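Nucleoporin NUP82 (Chaetomium thermophilum, PDB 5CWW) probably serves as a structural component of the nuclear pore complex and a docking point for transport factors, here represented by its N-terminal beta-propeller domain. Local coordinates at residues P269-L274 and A283-L288; V366-G371 and E447-P452. All blocks are in the same frame, centred on the assembly; numbering follows the deposited sequence.

Contact 1: residues P269-L274 and A283-L288; sequences PMTLWL and ALCPLL
Leu272 and Leu284 form an antiparallel hydrogen-bonded pair, with Leu272 N to Leu284 O at 2.9 Å and Leu284 N to Leu272 O at 2.8 Å, and Trp273 faces Ala283 in the adjoining non-hydrogen-bonded pair. Beyond this pairing the register brings Met270 opposite Pro286, which has no N-H to offer and follows a cis peptide bond. The amide of the next residue takes over: Leu287 N reaches Met270 O at 2.7 Å in a nearly straight bond (169°).

On the face shared by Trp273 and Ala283, the methyl CB of Ala283 sits over the six-membered ring, 3.9 Å from its centroid and almost on the ring normal, a CH-pi contact. The indole is brought over this small residue with CG anti to its own carbonyl carbon (chi1 -74°), and the ring of Phe373 meets it as well. The paired residues lie on the hairpin of strands 272-276 and 281-284, the central pair of a four-stranded antiparallel propeller blade, and the flanking residues are loop or turn. On the face that carries Leu272 and Leu284, Leu287 from the loop beyond the strand lies alongside Leu272, pointing the same way; each has CG anti to the backbone N, and their CD2 methyls come to 3.7 Å. Leu284 packs against helix 221-225.

Thr271 lies beside Cys285. Its CG2 meets Cys285 CB at 4.0 Å, while OG1 is tied to the backbone O of Trp267. Farther out, the extended Met270 chain slants across Pro286 and Leu288, with SD 3.9 Å from Pro286 CB and CG 3.9 Å from Leu288 CD2. Trp333 of helix 321-338 touches all three of these side chains, and helix 298-315 adds Leu298 and Leu302 against Met270.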
# COMPACT_ATOMS: atom_id res chain seq x y z
N PRO B 269 -12.55 -4.37 -5.94
CA PRO B 269 -12.34 -2.94 -6.18
C PRO B 269 -12.57 -2.06 -4.95
O PRO B 269 -12.40 -0.84 -5.05
CB PRO B 269 -13.37 -2.61 -7.28
CG PRO B 269 -14.28 -3.80 -7.39
CD PRO B 269 -13.85 -4.85 -6.43
N MET B 270 -12.93 -2.65 -3.81
CA MET B 270 -13.02 -1.91 -2.54
C MET B 270 -11.96 -2.37 -1.56
O MET B 270 -12.04 -2.07 -0.37
CB MET B 270 -14.39 -2.10 -1.89
CG MET B 270 -15.56 -1.86 -2.80
SD MET B 270 -17.10 -2.21 -1.95
CE MET B 270 -18.22 -2.25 -3.34
N THR B 271 -10.97 -3.12 -2.04
CA THR B 271 -9.97 -3.70 -1.17
C THR B 271 -8.62 -3.03 -1.37
O THR B 271 -8.04 -3.10 -2.46
CB THR B 271 -9.82 -5.22 -1.41
OG1 THR B 271 -11.10 -5.84 -1.30
CG2 THR B 271 -8.87 -5.83 -0.39
N LEU B 272 -8.13 -2.38 -0.33
CA LEU B 272 -6.79 -1.81 -0.34
C LEU B 272 -5.81 -2.83 0.22
O LEU B 272 -5.99 -3.34 1.33
CB LEU B 272 -6.72 -0.51 0.46
CG LEU B 272 -5.35 0.17 0.48
CD1 LEU B 272 -4.96 0.65 -0.91
CD2 LEU B 272 -5.34 1.34 1.47
N TRP B 273 -4.78 -3.14 -0.56
CA TRP B 273 -3.75 -4.08 -0.16
C TRP B 273 -2.49 -3.32 0.22
O TRP B 273 -2.14 -2.34 -0.43
CB TRP B 273 -3.45 -5.06 -1.29
CG TRP B 273 -4.50 -6.11 -1.50
CD1 TRP B 273 -5.60 -6.02 -2.29
CD2 TRP B 273 -4.54 -7.41 -0.90
NE1 TRP B 273 -6.33 -7.18 -2.23
CE2 TRP B 273 -5.70 -8.05 -1.39
CE3 TRP B 273 -3.71 -8.09 -0.01
CZ2 TRP B 273 -6.05 -9.34 -1.00
CZ3 TRP B 273 -4.06 -9.38 0.37
CH2 TRP B 273 -5.22 -9.99 -0.13
N LEU B 274 -1.80 -3.79 1.26
CA LEU B 274 -0.57 -3.14 1.71
C LEU B 274 0.55 -4.13 1.97
O LEU B 274 0.31 -5.24 2.47
CB LEU B 274 -0.82 -2.34 2.99
CG LEU B 274 -1.88 -1.23 2.91
CD1 LEU B 274 -3.22 -1.74 3.42
CD2 LEU B 274 -1.42 -0.02 3.69
N ALA B 283 -4.73 -6.25 4.30
CA ALA B 283 -5.83 -5.86 3.42
C ALA B 283 -6.90 -5.10 4.20
O ALA B 283 -7.19 -5.44 5.34
CB ALA B 283 -6.43 -7.08 2.73
N LEU B 284 -7.46 -4.08 3.56
CA LEU B 284 -8.57 -3.31 4.12
C LEU B 284 -9.77 -3.40 3.19
O LEU B 284 -9.68 -3.00 2.03
CB LEU B 284 -8.19 -1.85 4.30
CG LEU B 284 -7.50 -1.36 5.57
CD1 LEU B 284 -7.27 0.14 5.43
CD2 LEU B 284 -8.32 -1.65 6.82
N CYS B 285 -10.90 -3.88 3.70
CA CYS B 285 -12.08 -4.04 2.87
C CYS B 285 -13.37 -4.00 3.69
O CYS B 285 -13.47 -4.69 4.70
CB CYS B 285 -12.00 -5.36 2.10
SG CYS B 285 -13.48 -5.76 1.16
N PRO B 286 -14.37 -3.20 3.26
CA PRO B 286 -14.43 -2.35 2.07
C PRO B 286 -14.00 -0.91 2.32
O PRO B 286 -14.59 -0.24 3.17
CB PRO B 286 -15.92 -2.40 1.71
CG PRO B 286 -16.60 -2.51 3.03
CD PRO B 286 -15.65 -3.21 3.98
N LEU B 287 -12.98 -0.45 1.60
CA LEU B 287 -12.51 0.92 1.72
C LEU B 287 -13.11 1.78 0.61
O LEU B 287 -12.77 1.61 -0.57
CB LEU B 287 -10.98 0.98 1.66
CG LEU B 287 -10.36 2.36 1.83
CD1 LEU B 287 -10.62 2.92 3.23
CD2 LEU B 287 -8.86 2.32 1.55
N LEU B 288 -14.00 2.69 0.98
CA LEU B 288 -14.69 3.54 0.02
C LEU B 288 -14.59 5.02 0.40
O LEU B 288 -14.57 5.36 1.58
CB LEU B 288 -16.17 3.14 -0.08
CG LEU B 288 -16.50 1.84 -0.82
CD1 LEU B 288 -17.96 1.49 -0.61
CD2 LEU B 288 -16.19 1.97 -2.30

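Contact 2: residues V366-G371 and E447-P452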
# COMPACT_ATOMS: atom_id res chain seq x y z
N VAL B 366 -14.71 2.53 8.98
CA VAL B 366 -13.38 1.94 8.92
C VAL B 366 -13.49 0.41 8.99
O VAL B 366 -13.94 -0.13 9.99
CB VAL B 366 -12.49 2.45 10.07
CG1 VAL B 366 -11.08 1.88 9.96
CG2 VAL B 366 -12.46 3.98 10.06
N PRO B 367 -13.08 -0.28 7.92
CA PRO B 367 -13.12 -1.75 7.98
C PRO B 367 -12.02 -2.31 8.86
O PRO B 367 -11.07 -1.60 9.20
CB PRO B 367 -12.94 -2.17 6.52
CG PRO B 367 -12.18 -1.07 5.90
CD PRO B 367 -12.60 0.19 6.61
N LYS B 368 -12.15 -3.57 9.24
CA LYS B 368 -11.13 -4.25 10.01
C LYS B 368 -9.84 -4.37 9.21
O LYS B 368 -9.87 -4.60 8.00
CB LYS B 368 -11.62 -5.64 10.43
CG LYS B 368 -10.60 -6.44 11.23
CD LYS B 368 -11.11 -7.83 11.56
CE LYS B 368 -10.03 -8.67 12.22
NZ LYS B 368 -10.54 -10.00 12.64
N LEU B 369 -8.71 -4.21 9.88
CA LEU B 369 -7.43 -4.48 9.25
C LEU B 369 -7.19 -5.98 9.25
O LEU B 369 -7.14 -6.61 10.31
CB LEU B 369 -6.28 -3.76 9.98
CG LEU B 369 -4.91 -3.92 9.31
CD1 LEU B 369 -4.89 -3.26 7.94
CD2 LEU B 369 -3.81 -3.36 10.19
N GLN B 370 -7.06 -6.55 8.06
CA GLN B 370 -6.85 -7.98 7.90
C GLN B 370 -5.37 -8.29 7.69
O GLN B 370 -4.75 -7.78 6.76
CB GLN B 370 -7.66 -8.51 6.72
CG GLN B 370 -9.16 -8.30 6.87
CD GLN B 370 -9.95 -8.91 5.73
OE1 GLN B 370 -9.68 -10.03 5.30
NE2 GLN B 370 -10.93 -8.17 5.22
N GLY B 371 -4.82 -9.13 8.56
CA GLY B 371 -3.43 -9.54 8.48
C GLY B 371 -2.74 -9.46 9.83
O GLY B 371 -3.37 -9.14 10.83
N GLU B 447 -12.83 -10.57 1.94
CA GLU B 447 -14.15 -9.95 1.84
C GLU B 447 -14.33 -8.88 2.91
O GLU B 447 -13.48 -8.70 3.78
CB GLU B 447 -15.24 -11.02 1.98
CG GLU B 447 -15.13 -11.86 3.24
CD GLU B 447 -16.18 -12.95 3.31
OE1 GLU B 447 -17.21 -12.83 2.62
OE2 GLU B 447 -15.96 -13.94 4.05
N ALA B 448 -15.46 -8.17 2.83
CA ALA B 448 -15.77 -7.10 3.76
C ALA B 448 -15.77 -7.60 5.20
O ALA B 448 -16.44 -8.59 5.51
CB ALA B 448 -17.11 -6.49 3.42
N GLN B 449 -15.03 -6.93 6.06
CA GLN B 449 -15.03 -7.24 7.48
C GLN B 449 -14.81 -6.00 8.33
O GLN B 449 -14.05 -5.10 7.97
CB GLN B 449 -13.95 -8.28 7.80
CG GLN B 449 -14.24 -9.66 7.23
CD GLN B 449 -13.38 -10.75 7.83
OE1 GLN B 449 -12.98 -10.68 9.00
NE2 GLN B 449 -13.07 -11.77 7.03
N TRP B 450 -15.51 -5.96 9.46
CA TRP B 450 -15.36 -4.91 10.46
C TRP B 450 -15.10 -5.53 11.81
O TRP B 450 -15.42 -6.70 12.04
CB TRP B 450 -16.62 -4.04 10.53
CG TRP B 450 -16.94 -3.28 9.28
CD1 TRP B 450 -16.67 -1.97 9.03
CD2 TRP B 450 -17.61 -3.78 8.11
NE1 TRP B 450 -17.13 -1.63 7.78
CE2 TRP B 450 -17.71 -2.72 7.20
CE3 TRP B 450 -18.14 -5.03 7.76
CZ2 TRP B 450 -18.30 -2.86 5.95
CZ3 TRP B 450 -18.73 -5.17 6.52
CH2 TRP B 450 -18.81 -4.09 5.63
N LEU B 451 -14.51 -4.76 12.72
CA LEU B 451 -14.39 -5.20 14.10
C LEU B 451 -15.78 -5.33 14.72
O LEU B 451 -16.73 -4.74 14.21
CB LEU B 451 -13.53 -4.23 14.91
CG LEU B 451 -12.05 -4.21 14.56
CD1 LEU B 451 -11.38 -2.98 15.15
CD2 LEU B 451 -11.37 -5.48 15.07
N PRO B 452 -15.91 -6.10 15.80
CA PRO B 452 -17.22 -6.28 16.44
C PRO B 452 -17.79 -4.99 17.02
O PRO B 452 -17.04 -4.06 17.31
CB PRO B 452 -16.94 -7.28 17.57
CG PRO B 452 -15.67 -7.94 17.20
CD PRO B 452 -14.88 -6.95 16.42
O HOH W 1 -13.62 -1.92 12.15
O HOH W 2 -11.98 -11.49 4.51
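Lys368 N donates to Gln449 O at 2.8 Å, approaching 29° out of the carbonyl plane, and the side-chain amide of Gln370 makes the second direct bond, NE2 to Glu447 O at 3.0 Å, nearly along the C=O axis. The other end of that amide is held through a water: OE1 accepts from it, Glu447 N donates to it at 2.9 Å, and Gln449 NE2 adds a weak bond. Gripped at both ends, the Gln370 amide is fixed in its rotation. With the amide cut back to an alanine, Glu447 O would probably lose this donor and the water one of its mates, and a gap is likely to open beside Gln449.

Gln370 lies on the short, weakly bonded strand at about 369-370, the outermost of a propeller blade, whereas 447-452 is part of the long connection between strands 437-441 and 469-476 of the following sheet. The contact thus joins an irregular loop to a blade edge, and on its other side the loop meets helix 321-338 through Gln329, Gln330 and Trp333.

A second water joins Val366 O, 2.8 Å away, to Leu451 N. Close by, the indole of Trp450 brings CD1 to 3.4 Å from Val366 O and 3.7 Å from Pro367 CA. The Gln370 and Gln449 side chains cross at about a right angle, NE2 of Gln370 lying 4.0 Å from Gln449 CB. With CG anti to the backbone N (chi1 179°), Lys368 passes across Leu451, its CG 4.0 Å from Leu451 CD2, and the rest of the extended chain leads away.

Overall arrangement
Contact 1 closes before contact 2 opens along the chain, and their centres lie about 9 Å apart, contact 1 deeper in the domain. They meet on one blade: strand 281-284 belongs to the hairpin of contact 1 and neighbours strand 369-370 of contact 2, with Ala283 N 2.9 Å from Gln370 O, a probable hydrogen bond. Another probable bond, Gln449 N to Cys285 O at 3.0 Å, brings the 447-452 loop onto the same segment, and Pro286 packs against the Trp450 ring. Helices 221-225 and 321-338 touch both contacts. Together the two contacts tie the hairpin, the outermost strand of its blade and a loop from the next sheet to one another.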